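Snaclec rhodocytin subunit alpha (Agkistrodon rhodostoma, PDB 3BX4) triggers platelet aggregation by binding the C-type lectin-like receptor CLEC1B (CLEC2), which sets off signalling through Syk and PLC-gamma-2. Local coordinates at residues Q14-F20 with F129-P135; Y69-R75 with K105-E110. All coordinates share one frame; numbering follows the deposited sequence.

Contact 1 (Q14-F20 with F129-P135) brings the strand near the N-terminus against the last strand and closes the domain. Contact 2, nested inside that closure as fits the loop-in-a-loop C-type lectin fold, pairs 69-75 with 105-110 in the domain interior and borders the long loop between them. Their centres lie about 15 Å apart, yet they join in one sheet, since 127-133 runs parallel to 69-76: Val130 N is 3.3 Å from Trp71 O, a probable hydrogen bond, and Val130 CG2 packs 3.7 Å from Val70 CG1. A sulfate, probably from the crystallisation liquor, occupies the far end of contact 2.

Contact 1 (Q14-F20 with F129-P135); sequences QHCYQAF and FVCKLLP
Lys132 overlaps the imidazole of His15 with the last methylene of its chain: CE stands 3.6 Å from the ring centroid and only 4° off the normal, a CH-pi contact over the face. Gln14 CG lies over the opposite face, toward its rim, and the Leu133 carbonyl lies at the edge, near the ring plane. The lysine gets there by staying stretched, its CG opposite the backbone N (chi1 167°) and every later bond extended. On the way it runs alongside Tyr17, both side chains pointing the same way, with Lys132 CD 3.8 Å from Tyr17 CE2.

Aromatic packing takes over on the face of the sheet that carries Phe20 and Phe129. Their planes are only 19° apart, but the rings are slid so far, with centroids 5.3 Å apart, that they barely overlap. Instead Phe20 CB sits over the Phe129 ring, 3.5 Å from CZ. Beside them Cys131 SG approaches the Phe20 ring obliquely, 3.6 Å from CE1, while its disulfide to Cys33 ties the strand to helix 26-34. Farther along, Cys16 SG, bonded to Cys5, meets Pro135 CG at 3.6 Å.

Between these faces a regular antiparallel ladder pairs strand 15-21 with the last strand, 127-133, closing the C-type lectin domain: Cys16 with Leu133, Gln18 with Cys131 and Phe20 with Phe129 each exchange two backbone hydrogen bonds. Tyr17 OH hydrogen-bonds to Glu50. The lysine thus divides its labour, its methylenes packing on the rings while NZ is met by salt bridges from Glu50 and Glu46.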
ATOM      1  N   GLN C  14      16.222   9.785  23.895  1.00 17.43           N
ATOM      2  CA  GLN C  14      15.758  11.131  23.535  1.00 18.32           C
ATOM      3  C   GLN C  14      14.334  11.146  22.954  1.00 17.99           C
ATOM      4  O   GLN C  14      13.868  12.180  22.491  1.00 19.33           O
ATOM      5  CB  GLN C  14      16.734  11.811  22.536  1.00 20.01           C
ATOM      6  CG  GLN C  14      16.670  11.255  21.154  1.00 24.50           C
ATOM      7  CD  GLN C  14      17.575  10.037  20.869  1.00 29.44           C
ATOM      8  OE1 GLN C  14      17.604   9.041  21.615  1.00 26.40           O
ATOM      9  NE2 GLN C  14      18.317  10.116  19.737  1.00 30.87           N
ATOM     10  N   HIS C  15      13.662   9.999  23.017  1.00 16.36           N
ATOM     11  CA  HIS C  15      12.319   9.874  22.374  1.00 14.61           C
ATOM     12  C   HIS C  15      11.247   9.641  23.433  1.00 13.63           C
ATOM     13  O   HIS C  15      11.508   9.304  24.582  1.00 14.33           O
ATOM     14  CB  HIS C  15      12.309   8.715  21.367  1.00 14.47           C
ATOM     15  CG  HIS C  15      13.160   8.942  20.150  1.00 16.28           C
ATOM     16  ND1 HIS C  15      14.441   8.453  20.053  1.00 17.02           N
ATOM     17  CD2 HIS C  15      12.913   9.611  19.001  1.00 16.18           C
ATOM     18  CE1 HIS C  15      14.959   8.809  18.884  1.00 17.42           C
ATOM     19  NE2 HIS C  15      14.054   9.509  18.224  1.00 18.45           N
ATOM     20  N   CYS C  16       9.996   9.830  22.977  1.00 13.72           N
ATOM     21  CA  CYS C  16       8.807   9.571  23.817  1.00 13.79           C
ATOM     22  C   CYS C  16       7.992   8.470  23.111  1.00 13.43           C
ATOM     23  O   CYS C  16       7.870   8.413  21.883  1.00 13.76           O
ATOM     24  CB  CYS C  16       7.926  10.824  23.916  1.00 15.36           C
ATOM     25  SG  CYS C  16       8.861  12.206  24.654  1.00 21.82           S
ATOM     26  N   TYR C  17       7.350   7.616  23.919  1.00 12.47           N
ATOM     27  CA  TYR C  17       6.712   6.465  23.316  1.00 12.19           C
ATOM     28  C   TYR C  17       5.341   6.264  23.979  1.00 12.04           C
ATOM     29  O   TYR C  17       5.134   6.618  25.145  1.00 14.09           O
ATOM     30  CB  TYR C  17       7.509   5.188  23.624  1.00 13.28           C
ATOM     31  CG  TYR C  17       8.899   5.139  23.074  1.00 14.67           C
ATOM     32  CD1 TYR C  17       9.892   5.932  23.679  1.00 13.29           C
ATOM     33  CD2 TYR C  17       9.213   4.331  22.005  1.00 14.90           C
ATOM     34  CE1 TYR C  17      11.220   5.898  23.181  1.00 15.68           C
ATOM     35  CE2 TYR C  17      10.516   4.311  21.495  1.00 16.20           C
ATOM     36  CZ  TYR C  17      11.503   5.099  22.149  1.00 13.24           C
ATOM     37  OH  TYR C  17      12.830   5.119  21.638  1.00 18.16           O
ATOM     38  N   GLN C  18       4.434   5.682  23.227  1.00 13.08           N
ATOM     39  CA  GLN C  18       3.134   5.313  23.875  1.00 13.17           C
ATOM     40  C   GLN C  18       2.571   4.122  23.165  1.00 13.10           C
ATOM     41  O   GLN C  18       2.497   4.081  21.949  1.00 11.62           O
ATOM     42  CB  GLN C  18       2.150   6.499  23.881  1.00 12.58           C
ATOM     43  CG  GLN C  18       0.804   6.141  24.648  1.00 12.89           C
ATOM     44  CD  GLN C  18      -0.085   7.325  24.863  1.00 16.74           C
ATOM     45  OE1 GLN C  18       0.230   8.509  24.537  1.00 19.94           O
ATOM     46  NE2 GLN C  18      -1.219   7.046  25.457  1.00 14.55           N
ATOM     47  N   ALA C  19       2.064   3.136  23.961  1.00 13.65           N
ATOM     48  CA  ALA C  19       1.448   1.939  23.385  1.00 15.42           C
ATOM     49  C   ALA C  19      -0.088   2.150  23.470  1.00 14.28           C
ATOM     50  O   ALA C  19      -0.559   2.617  24.501  1.00 16.27           O
ATOM     51  CB  ALA C  19       1.822   0.722  24.178  1.00 14.89           C
ATOM     52  N   PHE C  20      -0.785   1.930  22.362  1.00 14.77           N
ATOM     53  CA  PHE C  20      -2.232   2.210  22.256  1.00 18.19           C
ATOM     54  C   PHE C  20      -2.913   0.897  22.088  1.00 18.78           C
ATOM     55  O   PHE C  20      -2.519   0.058  21.293  1.00 17.01           O
ATOM     56  CB  PHE C  20      -2.541   3.135  21.076  1.00 18.62           C
ATOM     57  CG  PHE C  20      -2.042   4.528  21.256  1.00 19.44           C
ATOM     58  CD1 PHE C  20      -0.724   4.864  20.850  1.00 17.77           C
ATOM     59  CD2 PHE C  20      -2.836   5.513  21.877  1.00 19.10           C
ATOM     60  CE1 PHE C  20      -0.218   6.158  21.059  1.00 18.40           C
ATOM     61  CE2 PHE C  20      -2.331   6.838  22.089  1.00 19.24           C
ATOM     62  CZ  PHE C  20      -0.995   7.161  21.667  1.00 18.48           C
ATOM     63  N   PHE C 129      -0.757  -0.979  18.833  1.00 11.93           N
ATOM     64  CA  PHE C 129       0.470  -0.455  18.132  1.00 10.97           C
ATOM     65  C   PHE C 129       1.265   0.428  19.070  1.00 10.13           C
ATOM     66  O   PHE C 129       0.836   0.890  20.090  1.00 10.06           O
ATOM     67  CB  PHE C 129       0.024   0.306  16.878  1.00 11.85           C
ATOM     68  CG  PHE C 129      -0.926   1.414  17.125  1.00 12.44           C
ATOM     69  CD1 PHE C 129      -2.331   1.191  17.140  1.00 14.66           C
ATOM     70  CD2 PHE C 129      -0.499   2.708  17.370  1.00 10.08           C
ATOM     71  CE1 PHE C 129      -3.214   2.232  17.382  1.00 15.81           C
ATOM     72  CE2 PHE C 129      -1.384   3.748  17.618  1.00 10.77           C
ATOM     73  CZ  PHE C 129      -2.799   3.501  17.644  1.00 13.23           C
ATOM     74  N   VAL C 130       2.526   0.805  18.700  1.00  9.19           N
ATOM     75  CA  VAL C 130       3.196   1.668  19.617  1.00  9.83           C
ATOM     76  C   VAL C 130       3.737   2.870  18.751  1.00  9.65           C
ATOM     77  O   VAL C 130       4.233   2.562  17.647  1.00 12.32           O
ATOM     78  CB  VAL C 130       4.485   0.952  20.236  1.00 12.18           C
ATOM     79  CG1 VAL C 130       5.278   1.948  21.039  1.00 12.84           C
ATOM     80  CG2 VAL C 130       4.018  -0.267  21.137  1.00 13.98           C
ATOM     81  N   CYS C 131       3.506   4.096  19.236  1.00 10.74           N
ATOM     82  CA  CYS C 131       4.016   5.367  18.558  1.00 10.84           C
ATOM     83  C   CYS C 131       5.316   5.756  19.240  1.00 12.86           C
ATOM     84  O   CYS C 131       5.535   5.555  20.418  1.00 12.27           O
ATOM     85  CB  CYS C 131       3.047   6.580  18.649  1.00 13.56           C
ATOM     86  SG  CYS C 131       1.404   6.180  17.873  1.00 16.88           S
ATOM     87  N   LYS C 132       6.182   6.382  18.446  1.00 13.08           N
ATOM     88  CA  LYS C 132       7.520   6.874  18.920  1.00 12.65           C
ATOM     89  C   LYS C 132       7.552   8.294  18.398  1.00 13.20           C
ATOM     90  O   LYS C 132       7.233   8.534  17.216  1.00 14.61           O
ATOM     91  CB  LYS C 132       8.650   6.008  18.337  1.00 11.98           C
ATOM     92  CG  LYS C 132      10.119   6.586  18.478  1.00 13.87           C
ATOM     93  CD  LYS C 132      11.038   5.533  17.988  1.00 13.40           C
ATOM     94  CE  LYS C 132      12.549   6.026  18.009  1.00 14.07           C
ATOM     95  NZ  LYS C 132      13.412   4.984  17.450  1.00 14.41           N
ATOM     96  N   LEU C 133       7.973   9.225  19.255  1.00 14.45           N
ATOM     97  CA  LEU C 133       8.043  10.639  18.929  1.00 16.31           C
ATOM     98  C   LEU C 133       9.424  11.235  19.292  1.00 16.74           C
ATOM     99  O   LEU C 133       9.985  10.889  20.299  1.00 14.68           O
ATOM    100  CB  LEU C 133       6.970  11.329  19.764  1.00 16.90           C
ATOM    101  CG  LEU C 133       6.865  12.802  19.828  1.00 18.07           C
ATOM    102  CD1 LEU C 133       6.291  13.207  18.422  1.00 20.15           C
ATOM    103  CD2 LEU C 133       5.935  13.274  20.953  1.00 20.58           C
ATOM    104  N   LEU C 134       9.941  12.142  18.453  1.00 18.20           N
ATOM    105  CA  LEU C 134      11.060  12.995  18.844  1.00 20.73           C
ATOM    106  C   LEU C 134      10.442  14.367  19.108  1.00 21.45           C
ATOM    107  O   LEU C 134       9.953  15.017  18.158  1.00 21.67           O
ATOM    108  CB  LEU C 134      12.090  13.060  17.705  1.00 19.28           C
ATOM    109  CG  LEU C 134      13.279  13.965  18.062  1.00 23.76           C
ATOM    110  CD1 LEU C 134      14.147  13.273  19.137  1.00 23.65           C
ATOM    111  CD2 LEU C 134      14.035  14.210  16.740  1.00 24.11           C
ATOM    112  N   PRO C 135      10.346  14.744  20.389  1.00 23.61           N
ATOM    113  CA  PRO C 135       9.622  15.936  20.790  1.00 26.85           C
ATOM    114  C   PRO C 135      10.337  17.215  20.345  1.00 30.65           C
ATOM    115  O   PRO C 135      11.573  17.222  20.279  1.00 30.09           O
ATOM    116  CB  PRO C 135       9.494  15.797  22.322  1.00 27.67           C
ATOM    117  CG  PRO C 135      10.533  14.838  22.765  1.00 28.08           C
ATOM    118  CD  PRO C 135      10.890  13.986  21.549  1.00 23.84           C
TER

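Contact 2 (Y69-R75 with K105-E110); sequences YVWIGLR and KCGALE. With SO4 (sulfate ion), chain J.
Arg75 NH1 is engaged on two sides, by a sulfate oxygen, O1, at 2.8 Å and, weakly, by the backbone carbonyl O of Lys105 at 3.3 Å. Both partners lie at the edge of the guanidinium, near its plane, and NH2 adds a bond to sulfate O4. A bend in the arginine chain at chi2 (68°) helps curl it back over the neighbouring strand, where Cys106 SG covers one guanidinium face and lies 3.5 Å from Arg75 CD. Lys105 NZ completes the grip with a 2.6 Å bond to sulfate O3, joined by Thr103 OG1. The sulfate probably came from the crystallisation liquor, but two cationic side chains converging on it are consistent with a site suited to an anion.

Segment 69-75 carries the WIGL sequence (Trp71 to Leu74) familiar from C-type lectins. Val70 and Leu109 exchange two backbone bonds, and the Ile72 N-H points almost straight (178°) at Gly107 O, 3.2 Å from N. The chain then turns at Gly73, so the register slips by two in a beta bulge, and Gly107 N bonds to Leu74 O instead. Having no side chain, Gly107 lets Leu74 CB come to 3.8 Å from its CA. The Trp71 indole presents its edge to Gly107 O and rests CZ3 at 3.6 Å from Cys106 CB. Ile72 and Leu109 cross at about a right angle, with CG2 of the isoleucine 3.7 Å from CD1 of the leucine.

Around this buried pair, Trp118 of strand 118-121 packs on Ile72, Leu74 and Leu109, while Ile58 of helix 48-59 touches Val70 and Leu109. Cys106 is disulfide-bonded to Cys123, Trp71 hydrogen-bonds through its backbone to strand 127-133, and at Leu74 and Arg75 an antiparallel strand of a neighbouring subunit carries the sheet across the interface.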
ATOM      1  N   TYR C  69      -0.652  -9.443  18.605  1.00 14.90           N
ATOM      2  CA  TYR C  69       0.347  -8.680  17.753  1.00 11.87           C
ATOM      3  C   TYR C  69       0.261  -7.213  18.070  1.00 13.25           C
ATOM      4  O   TYR C  69      -0.800  -6.696  18.413  1.00 14.42           O
ATOM      5  CB  TYR C  69       0.067  -8.839  16.260  1.00 13.43           C
ATOM      6  CG  TYR C  69       0.285 -10.240  15.773  1.00 14.92           C
ATOM      7  CD1 TYR C  69       1.564 -10.734  15.456  1.00 16.08           C
ATOM      8  CD2 TYR C  69      -0.786 -11.112  15.691  1.00 13.93           C
ATOM      9  CE1 TYR C  69       1.734 -12.062  15.031  1.00 17.70           C
ATOM     10  CE2 TYR C  69      -0.610 -12.434  15.247  1.00 16.24           C
ATOM     11  CZ  TYR C  69       0.640 -12.888  14.927  1.00 19.87           C
ATOM     12  OH  TYR C  69       0.759 -14.217  14.539  1.00 21.85           O
ATOM     13  N   VAL C  70       1.415  -6.493  17.958  1.00 12.44           N
ATOM     14  CA  VAL C  70       1.388  -5.081  18.188  1.00 10.77           C
ATOM     15  C   VAL C  70       2.208  -4.467  17.016  1.00 12.63           C
ATOM     16  O   VAL C  70       3.336  -4.890  16.847  1.00 12.39           O
ATOM     17  CB  VAL C  70       2.050  -4.736  19.562  1.00 12.99           C
ATOM     18  CG1 VAL C  70       2.349  -3.191  19.621  1.00 13.07           C
ATOM     19  CG2 VAL C  70       1.165  -5.286  20.779  1.00 12.47           C
ATOM     20  N   TRP C  71       1.598  -3.568  16.256  1.00 10.82           N
ATOM     21  CA  TRP C  71       2.313  -2.990  15.041  1.00 10.56           C
ATOM     22  C   TRP C  71       3.442  -2.153  15.502  1.00 11.21           C
ATOM     23  O   TRP C  71       3.328  -1.403  16.438  1.00 11.86           O
ATOM     24  CB  TRP C  71       1.346  -2.112  14.266  1.00 11.09           C
ATOM     25  CG  TRP C  71       0.240  -2.880  13.563  1.00 10.92           C
ATOM     26  CD1 TRP C  71      -1.158  -2.646  13.665  1.00 12.82           C
ATOM     27  CD2 TRP C  71       0.386  -3.949  12.633  1.00 11.84           C
ATOM     28  NE1 TRP C  71      -1.822  -3.490  12.829  1.00 12.17           N
ATOM     29  CE2 TRP C  71      -0.931  -4.317  12.181  1.00 11.69           C
ATOM     30  CE3 TRP C  71       1.477  -4.657  12.142  1.00 11.65           C
ATOM     31  CZ2 TRP C  71      -1.140  -5.393  11.253  1.00 10.63           C
ATOM     32  CZ3 TRP C  71       1.305  -5.661  11.200  1.00 11.70           C
ATOM     33  CH2 TRP C  71      -0.024  -6.046  10.744  1.00 14.12           C
ATOM     34  N   ILE C  72       4.551  -2.205  14.710  1.00 11.49           N
ATOM     35  CA  ILE C  72       5.660  -1.250  14.858  1.00 12.38           C
ATOM     36  C   ILE C  72       5.917  -0.769  13.431  1.00 11.95           C
ATOM     37  O   ILE C  72       5.219  -1.159  12.505  1.00 11.97           O
ATOM     38  CB  ILE C  72       6.949  -1.921  15.509  1.00 10.68           C
ATOM     39  CG1 ILE C  72       7.353  -3.181  14.713  1.00 10.73           C
ATOM     40  CG2 ILE C  72       6.688  -2.204  17.014  1.00 13.14           C
ATOM     41  CD1 ILE C  72       8.758  -3.721  15.191  1.00 13.54           C
ATOM     42  N   GLY C  73       6.973   0.063  13.197  1.00 12.40           N
ATOM     43  CA  GLY C  73       6.994   0.823  11.949  1.00 13.09           C
ATOM     44  C   GLY C  73       7.704   0.184  10.754  1.00 15.33           C
ATOM     45  O   GLY C  73       8.036   0.929   9.835  1.00 17.53           O
ATOM     46  N   LEU C  74       7.902  -1.138  10.784  1.00 14.93           N
ATOM     47  CA  LEU C  74       8.557  -1.905   9.713  1.00 17.27           C
ATOM     48  C   LEU C  74       7.593  -2.108   8.586  1.00 18.16           C
ATOM     49  O   LEU C  74       6.445  -2.610   8.792  1.00 17.01           O
ATOM     50  CB  LEU C  74       8.979  -3.305  10.171  1.00 17.75           C
ATOM     51  CG  LEU C  74      10.255  -3.526  10.830  1.00 24.91           C
ATOM     52  CD1 LEU C  74      10.116  -4.996  11.319  1.00 27.60           C
ATOM     53  CD2 LEU C  74      11.407  -3.276   9.768  1.00 26.98           C
ATOM     54  N   ARG C  75       8.007  -1.702   7.381  1.00 17.13           N
ATOM     55  CA  ARG C  75       7.106  -1.771   6.247  1.00 17.12           C
ATOM     56  C   ARG C  75       7.897  -2.127   5.008  1.00 18.01           C
ATOM     57  O   ARG C  75       8.912  -1.472   4.716  1.00 18.08           O
ATOM     58  CB  ARG C  75       6.417  -0.413   6.060  1.00 17.15           C
ATOM     59  CG  ARG C  75       5.339  -0.296   4.999  1.00 20.43           C
ATOM     60  CD  ARG C  75       4.092  -1.107   5.378  1.00 22.21           C
ATOM     61  NE  ARG C  75       2.976  -0.773   4.500  1.00 25.14           N
ATOM     62  CZ  ARG C  75       2.636  -1.468   3.418  1.00 25.75           C
ATOM     63  NH1 ARG C  75       3.300  -2.588   3.091  1.00 20.31           N
ATOM     64  NH2 ARG C  75       1.598  -1.055   2.660  1.00 25.11           N
ATOM     65  N   LYS C 105       3.191  -7.485   4.444  1.00 18.53           N
ATOM     66  CA  LYS C 105       4.373  -6.629   4.212  1.00 17.59           C
ATOM     67  C   LYS C 105       4.484  -5.588   5.303  1.00 17.20           C
ATOM     68  O   LYS C 105       5.085  -4.531   5.127  1.00 17.56           O
ATOM     69  CB  LYS C 105       4.159  -5.990   2.846  1.00 17.68           C
ATOM     70  CG  LYS C 105       4.393  -7.061   1.777  1.00 21.53           C
ATOM     71  CD  LYS C 105       3.972  -6.627   0.366  1.00 25.01           C
ATOM     72  CE  LYS C 105       4.870  -5.532  -0.175  1.00 24.10           C
ATOM     73  NZ  LYS C 105       4.320  -4.979  -1.452  1.00 21.15           N
ATOM     74  N   CYS C 106       3.875  -5.871   6.458  1.00 13.41           N
ATOM     75  CA  CYS C 106       3.959  -5.014   7.656  1.00 15.56           C
ATOM     76  C   CYS C 106       4.605  -5.732   8.839  1.00 15.51           C
ATOM     77  O   CYS C 106       4.359  -6.933   9.034  1.00 16.31           O
ATOM     78  CB  CYS C 106       2.566  -4.475   8.094  1.00 15.45           C
ATOM     79  SG  CYS C 106       1.884  -3.351   6.891  1.00 17.70           S
ATOM     80  N   GLY C 107       5.415  -5.026   9.642  1.00 13.07           N
ATOM     81  CA  GLY C 107       6.057  -5.645  10.779  1.00 13.30           C
ATOM     82  C   GLY C 107       5.347  -5.444  12.154  1.00 12.07           C
ATOM     83  O   GLY C 107       4.794  -4.387  12.442  1.00 13.66           O
ATOM     84  N   ALA C 108       5.492  -6.439  13.020  1.00 12.36           N
ATOM     85  CA  ALA C 108       4.830  -6.409  14.321  1.00 11.04           C
ATOM     86  C   ALA C 108       5.707  -7.093  15.375  1.00 13.07           C
ATOM     87  O   ALA C 108       6.599  -7.909  15.002  1.00 14.82           O
ATOM     88  CB  ALA C 108       3.483  -7.176  14.166  1.00 13.97           C
ATOM     89  N   LEU C 109       5.393  -6.823  16.647  1.00 12.68           N
ATOM     90  CA  LEU C 109       5.927  -7.575  17.770  1.00 13.63           C
ATOM     91  C   LEU C 109       4.851  -8.588  18.118  1.00 15.22           C
ATOM     92  O   LEU C 109       3.675  -8.302  17.903  1.00 14.63           O
ATOM     93  CB  LEU C 109       6.232  -6.667  18.964  1.00 12.77           C
ATOM     94  CG  LEU C 109       7.349  -5.648  18.596  1.00 11.90           C
ATOM     95  CD1 LEU C 109       7.488  -4.593  19.675  1.00 14.25           C
ATOM     96  CD2 LEU C 109       8.670  -6.429  18.303  1.00 14.94           C
ATOM     97  N   GLU C 110       5.250  -9.737  18.620  1.00 16.75           N
ATOM     98  CA  GLU C 110       4.217 -10.746  18.872  1.00 18.58           C
ATOM     99  C   GLU C 110       4.255 -11.314  20.291  1.00 18.78           C
ATOM    100  O   GLU C 110       5.331 -11.486  20.860  1.00 18.48           O
ATOM    101  CB  GLU C 110       4.339 -11.833  17.804  1.00 20.13           C
ATOM    102  CG  GLU C 110       5.411 -12.722  18.093  1.00 24.71           C
ATOM    103  CD  GLU C 110       5.495 -13.973  17.213  1.00 31.32           C
ATOM    104  OE1 GLU C 110       6.652 -14.423  17.060  1.00 34.90           O
ATOM    105  OE2 GLU C 110       4.487 -14.492  16.689  1.00 32.91           O
TER
HETATM  106  S   SO4 J 138       1.215  -3.484  -0.126  1.00 43.32           S
HETATM  107  O1  SO4 J 138       1.811  -3.991   1.114  1.00 45.84           O
HETATM  108  O2  SO4 J 138       0.079  -4.373  -0.456  1.00 47.12           O
HETATM  109  O3  SO4 J 138       2.169  -3.469  -1.227  1.00 44.40           O
HETATM  110  O4  SO4 J 138       0.781  -2.114   0.080  1.00 48.68           O
HETATM  111  O   HOH W   1       2.162 -15.135  16.998  1.00 33.82           O